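Local coordinates for bifunctional protein PutA (Bdellovibrio bacteriovorus, PDB 5UR2), which probably oxidises L-glutamate gamma-semialdehyde to L-glutamate with NAD(+), the second step of proline breakdown, and also carries a flavin-dependent proline dehydrogenase module, at residues Ala655-Asn660 with Asp959-Tyr964; Lys630-Thr635 with Tyr964-Cys969. All coordinates share one frame; numbering follows the deposited sequence.

Contact 1 (Ala655-Asn660 with Asp959-Tyr964); sequences AAVAGN and DYLKQY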
# COMPACT_ATOMS: atom_id res chain seq x y z
N ALA B 655 10.32 9.62 11.38
CA ALA B 655 10.61 8.78 12.54
C ALA B 655 9.64 9.08 13.68
O ALA B 655 9.05 8.17 14.26
CB ALA B 655 12.05 9.01 13.00
N ALA B 656 9.48 10.36 14.01
CA ALA B 656 8.67 10.73 15.16
C ALA B 656 7.19 10.48 14.92
O ALA B 656 6.50 9.94 15.79
CB ALA B 656 8.93 12.20 15.53
N VAL B 657 6.68 10.84 13.72
CA VAL B 657 5.25 10.64 13.50
C VAL B 657 4.92 9.15 13.53
O VAL B 657 3.82 8.76 13.92
CB VAL B 657 4.76 11.29 12.19
CG1 VAL B 657 4.96 10.35 10.99
CG2 VAL B 657 3.29 11.67 12.32
N ALA B 658 5.89 8.30 13.17
CA ALA B 658 5.67 6.86 13.27
C ALA B 658 5.70 6.35 14.70
O ALA B 658 5.52 5.15 14.90
CB ALA B 658 6.71 6.11 12.44
N GLY B 659 5.89 7.22 15.69
CA GLY B 659 5.93 6.78 17.07
C GLY B 659 7.31 6.52 17.62
O GLY B 659 7.43 5.97 18.72
N ASN B 660 8.36 6.81 16.87
CA ASN B 660 9.71 6.65 17.40
C ASN B 660 10.17 7.93 18.07
O ASN B 660 9.63 9.02 17.84
CB ASN B 660 10.67 6.26 16.28
CG ASN B 660 10.19 5.04 15.52
OD1 ASN B 660 10.36 3.89 15.99
ND2 ASN B 660 9.59 5.26 14.35
N ASP B 959 6.18 4.16 0.24
CA ASP B 959 6.84 3.11 1.02
C ASP B 959 7.70 3.65 2.14
O ASP B 959 8.16 2.87 2.98
CB ASP B 959 7.72 2.21 0.11
CG ASP B 959 6.90 1.45 -0.94
OD1 ASP B 959 5.73 1.07 -0.65
OD2 ASP B 959 7.40 1.28 -2.08
N TYR B 960 7.93 4.97 2.19
CA TYR B 960 9.02 5.49 3.02
C TYR B 960 8.73 5.37 4.51
O TYR B 960 9.57 4.91 5.28
CB TYR B 960 9.32 6.93 2.66
CG TYR B 960 10.51 7.46 3.39
CD1 TYR B 960 11.80 7.04 3.06
CD2 TYR B 960 10.37 8.37 4.42
CE1 TYR B 960 12.91 7.51 3.72
CE2 TYR B 960 11.49 8.86 5.10
CZ TYR B 960 12.75 8.42 4.74
OH TYR B 960 13.86 8.88 5.41
N LEU B 961 7.54 5.82 4.94
CA LEU B 961 7.22 5.85 6.36
C LEU B 961 7.28 4.46 7.01
O LEU B 961 7.65 4.34 8.19
CB LEU B 961 5.83 6.46 6.56
CG LEU B 961 5.42 6.79 7.99
CD1 LEU B 961 6.48 7.72 8.60
CD2 LEU B 961 4.03 7.42 8.01
N LYS B 962 6.94 3.41 6.25
CA LYS B 962 6.95 2.04 6.78
C LYS B 962 8.35 1.57 7.19
O LYS B 962 8.47 0.67 8.04
CB LYS B 962 6.37 1.07 5.75
CG LYS B 962 4.88 1.31 5.44
CD LYS B 962 4.44 0.41 4.30
CE LYS B 962 2.98 0.60 3.99
NZ LYS B 962 2.51 -0.40 3.00
N GLN B 963 9.40 2.15 6.61
CA GLN B 963 10.77 1.79 7.01
C GLN B 963 11.05 2.13 8.47
O GLN B 963 11.98 1.57 9.06
CB GLN B 963 11.77 2.51 6.11
CG GLN B 963 11.84 2.02 4.67
CD GLN B 963 12.57 0.70 4.56
OE1 GLN B 963 11.97 -0.37 4.66
NE2 GLN B 963 13.89 0.77 4.42
N TYR B 964 10.30 3.06 9.04
CA TYR B 964 10.43 3.45 10.43
C TYR B 964 9.51 2.66 11.35
O TYR B 964 9.39 3.00 12.53
CB TYR B 964 10.15 4.96 10.59
CG TYR B 964 11.18 5.82 9.88
CD1 TYR B 964 11.05 6.14 8.53
CD2 TYR B 964 12.28 6.29 10.57
CE1 TYR B 964 12.00 6.93 7.89
CE2 TYR B 964 13.23 7.08 9.96
CZ TYR B 964 13.09 7.40 8.62
OH TYR B 964 14.06 8.18 8.04

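Contact 2 (Lys630-Thr635 with Tyr964-Cys969); sequences KSRGVT and YMEPAC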
# COMPACT_ATOMS: atom_id res chain seq x y z
N LYS B 630 3.64 -0.92 13.92
CA LYS B 630 4.19 -0.54 15.21
C LYS B 630 5.43 0.32 15.02
O LYS B 630 6.14 0.19 14.02
CB LYS B 630 4.60 -1.78 16.03
CG LYS B 630 3.45 -2.72 16.48
CD LYS B 630 4.08 -4.01 17.06
CE LYS B 630 3.08 -4.99 17.71
NZ LYS B 630 2.37 -4.40 18.88
N SER B 631 5.72 1.18 16.00
CA SER B 631 6.99 1.88 16.01
C SER B 631 8.12 0.92 16.37
O SER B 631 7.89 -0.19 16.85
CB SER B 631 6.94 3.05 16.99
OG SER B 631 6.61 2.59 18.27
N ARG B 632 9.36 1.36 16.14
CA ARG B 632 10.55 0.52 16.40
C ARG B 632 11.34 0.91 17.65
O ARG B 632 11.80 0.03 18.38
CB ARG B 632 11.49 0.53 15.19
CG ARG B 632 10.86 0.10 13.87
CD ARG B 632 11.90 -0.23 12.78
NE ARG B 632 12.48 -1.57 12.96
CZ ARG B 632 13.75 -1.81 13.25
NH1 ARG B 632 14.61 -0.81 13.38
NH2 ARG B 632 14.17 -3.07 13.40
N GLY B 633 11.55 2.20 17.92
CA GLY B 633 12.34 2.59 19.09
C GLY B 633 13.10 3.89 18.82
O GLY B 633 12.64 4.72 18.05
N VAL B 634 14.27 4.02 19.44
CA VAL B 634 15.06 5.23 19.28
C VAL B 634 15.68 5.25 17.88
O VAL B 634 16.29 4.27 17.45
CB VAL B 634 16.15 5.33 20.36
CG1 VAL B 634 17.06 6.51 20.06
CG2 VAL B 634 15.52 5.50 21.77
N THR B 635 15.51 6.37 17.18
CA THR B 635 16.01 6.52 15.82
C THR B 635 17.16 7.52 15.81
O THR B 635 16.99 8.66 16.25
CB THR B 635 14.90 6.98 14.88
OG1 THR B 635 13.92 5.94 14.81
CG2 THR B 635 15.44 7.26 13.47
N TYR B 964 10.30 3.06 9.04
CA TYR B 964 10.43 3.45 10.43
C TYR B 964 9.51 2.66 11.35
O TYR B 964 9.39 3.00 12.53
CB TYR B 964 10.15 4.96 10.59
CG TYR B 964 11.18 5.82 9.88
CD1 TYR B 964 11.05 6.14 8.53
CD2 TYR B 964 12.28 6.29 10.57
CE1 TYR B 964 12.00 6.93 7.89
CE2 TYR B 964 13.23 7.08 9.96
CZ TYR B 964 13.09 7.40 8.62
OH TYR B 964 14.06 8.18 8.04
N MET B 965 8.89 1.59 10.84
CA MET B 965 7.88 0.84 11.58
C MET B 965 8.13 -0.65 11.38
O MET B 965 8.99 -1.06 10.60
CB MET B 965 6.45 1.24 11.14
CG MET B 965 6.16 2.71 11.42
SD MET B 965 4.46 3.25 11.13
CE MET B 965 4.25 2.80 9.43
N GLU B 966 7.40 -1.46 12.16
CA GLU B 966 7.32 -2.90 12.02
C GLU B 966 5.89 -3.30 11.67
O GLU B 966 4.95 -2.81 12.30
CB GLU B 966 7.73 -3.65 13.31
CG GLU B 966 9.21 -3.63 13.65
CD GLU B 966 10.03 -4.42 12.69
OE1 GLU B 966 9.52 -5.47 12.20
OE2 GLU B 966 11.17 -3.99 12.40
N PRO B 967 5.71 -4.19 10.71
CA PRO B 967 4.38 -4.74 10.46
C PRO B 967 4.02 -5.74 11.55
O PRO B 967 4.89 -6.43 12.09
CB PRO B 967 4.53 -5.45 9.12
CG PRO B 967 5.99 -5.95 9.17
CD PRO B 967 6.76 -4.87 9.90
N ALA B 968 2.73 -5.81 11.87
CA ALA B 968 2.26 -6.77 12.85
C ALA B 968 0.85 -7.23 12.48
O ALA B 968 0.14 -6.59 11.70
CB ALA B 968 2.27 -6.18 14.26
N CYS B 969 0.44 -8.35 13.07
CA CYS B 969 -0.86 -8.96 12.86
C CYS B 969 -1.49 -9.28 14.21
O CYS B 969 -0.81 -9.81 15.10
CB CYS B 969 -0.76 -10.24 12.00
SG CYS B 969 -2.38 -10.92 11.55
O HOH W 1 13.18 -5.94 13.35

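Contact 1 (Ala655-Asn660 with Asp959-Tyr964)
Ala655 and Tyr964 form the closest apolar fit between the two segments. The ring of Tyr964 lies against the helix end: its CD2 atom is 3.6 Å from Ala655 CA and 3.7 Å from Ala655 CB, and Ala655, its backbone N included, sits over one face of the ring, displaced toward the rim. With CG of Tyr964 anti to the carbonyl carbon (chi1 -65°), the ring is laid along the small surface that the alanine leaves. Beside it, the CB of Ala658 fits between the two bumps of the other segment, 4.1 Å from Tyr964 CB and 4.2 Å from Leu961 CD1. That same leucine methyl reaches Val657 CG1 at 3.9 Å, and the two side chains cross at about a right angle. Met608 of helix 587-611 touches both Val657 and Leu961 as well.

The polar pin is the amide of Asn660. Its ND2 donates to Tyr964 O at 2.9 Å (N-H...O 155°), on a lone pair and in the carbonyl plane, and its second hydrogen goes to Ala655 O at 3.0 Å, close to the amide plane. OD1 accepts from the backbone N of Arg632 and of Gly633, so both ends of the buried amide are engaged and its rotation is fixed.

Positive phi (95°) at Gly659, with Gly659 N bonded to Ala656 O and Asn660 N to Ala655 O, ends helix 646-657 in a Schellman motif. The contact thus joins the end of a helix in the Rossmann-type, NAD-binding half of an aldehyde dehydrogenase fold to the loop that leads into strand 965-973.

Contact 2 (Lys630-Thr635 with Tyr964-Cys969)
Lys630 and Glu966 face each other as an antiparallel hydrogen-bonded pair, their CA atoms 5.1 Å apart. Both backbone bonds are short and nearly straight: Lys630 N to Glu966 O is 2.8 Å, and Glu966 N to Lys630 O is also 2.8 Å. The aliphatic part of Lys630 passes Ala968, CE lying 3.7 Å from Ala968 CB, and the end of the side chain then turns away.

Arg632 and Gly633 lie in a loop that interrupts strand 623-638, and here side-chain chemistry takes over. Arg632 bends at chi3 (79°), which turns its guanidinium back to the carboxylate of Glu966, itself folded at chi2. NE donates to Glu966 OE2 at 2.8 Å, almost in the guanidinium plane and with an N-H...O angle of 163°, using the anti lone pair of that oxygen. NH2 of Arg632 makes a weak second bond to the same OE2 at 3.3 Å. Both nitrogens reach OE2 and neither reaches OE1, so the salt bridge is to one oxygen. A water accepts from Arg632 NH2 and donates to Glu966 OE2, closing a small ring beside it. The guanidinium has further protein acceptors: NH1 bonds Thr712 O and Thr713 OG1, and NH2 bonds Val740 O.

Phe946 and Ile951 of the second subunit pack on Glu966 and Arg632 respectively. With so many acceptors around it, the guanidinium is held in one orientation, and the ion pair at a subunit interface would be expected to favour a charged Glu966.

Overall arrangement
From the N terminus, the chain first reaches residues 630-635 on strand 623-638, then residues 655-660 at the end of helix 646-657, which follows that strand. Some 300 residues later it returns through 959-964 and runs directly into strand 965-973. Contact 1 therefore closes a loop lying wholly within the larger one closed by contact 2, and the two share Tyr964, with centres 7 Å apart. The side-chain amide of Asn660 bridges the two contacts. Together they tie the C-terminal strand to the sheet and helix of the aldehyde dehydrogenase region. At Cys969 a parallel ladder continues the sheet into the second subunit.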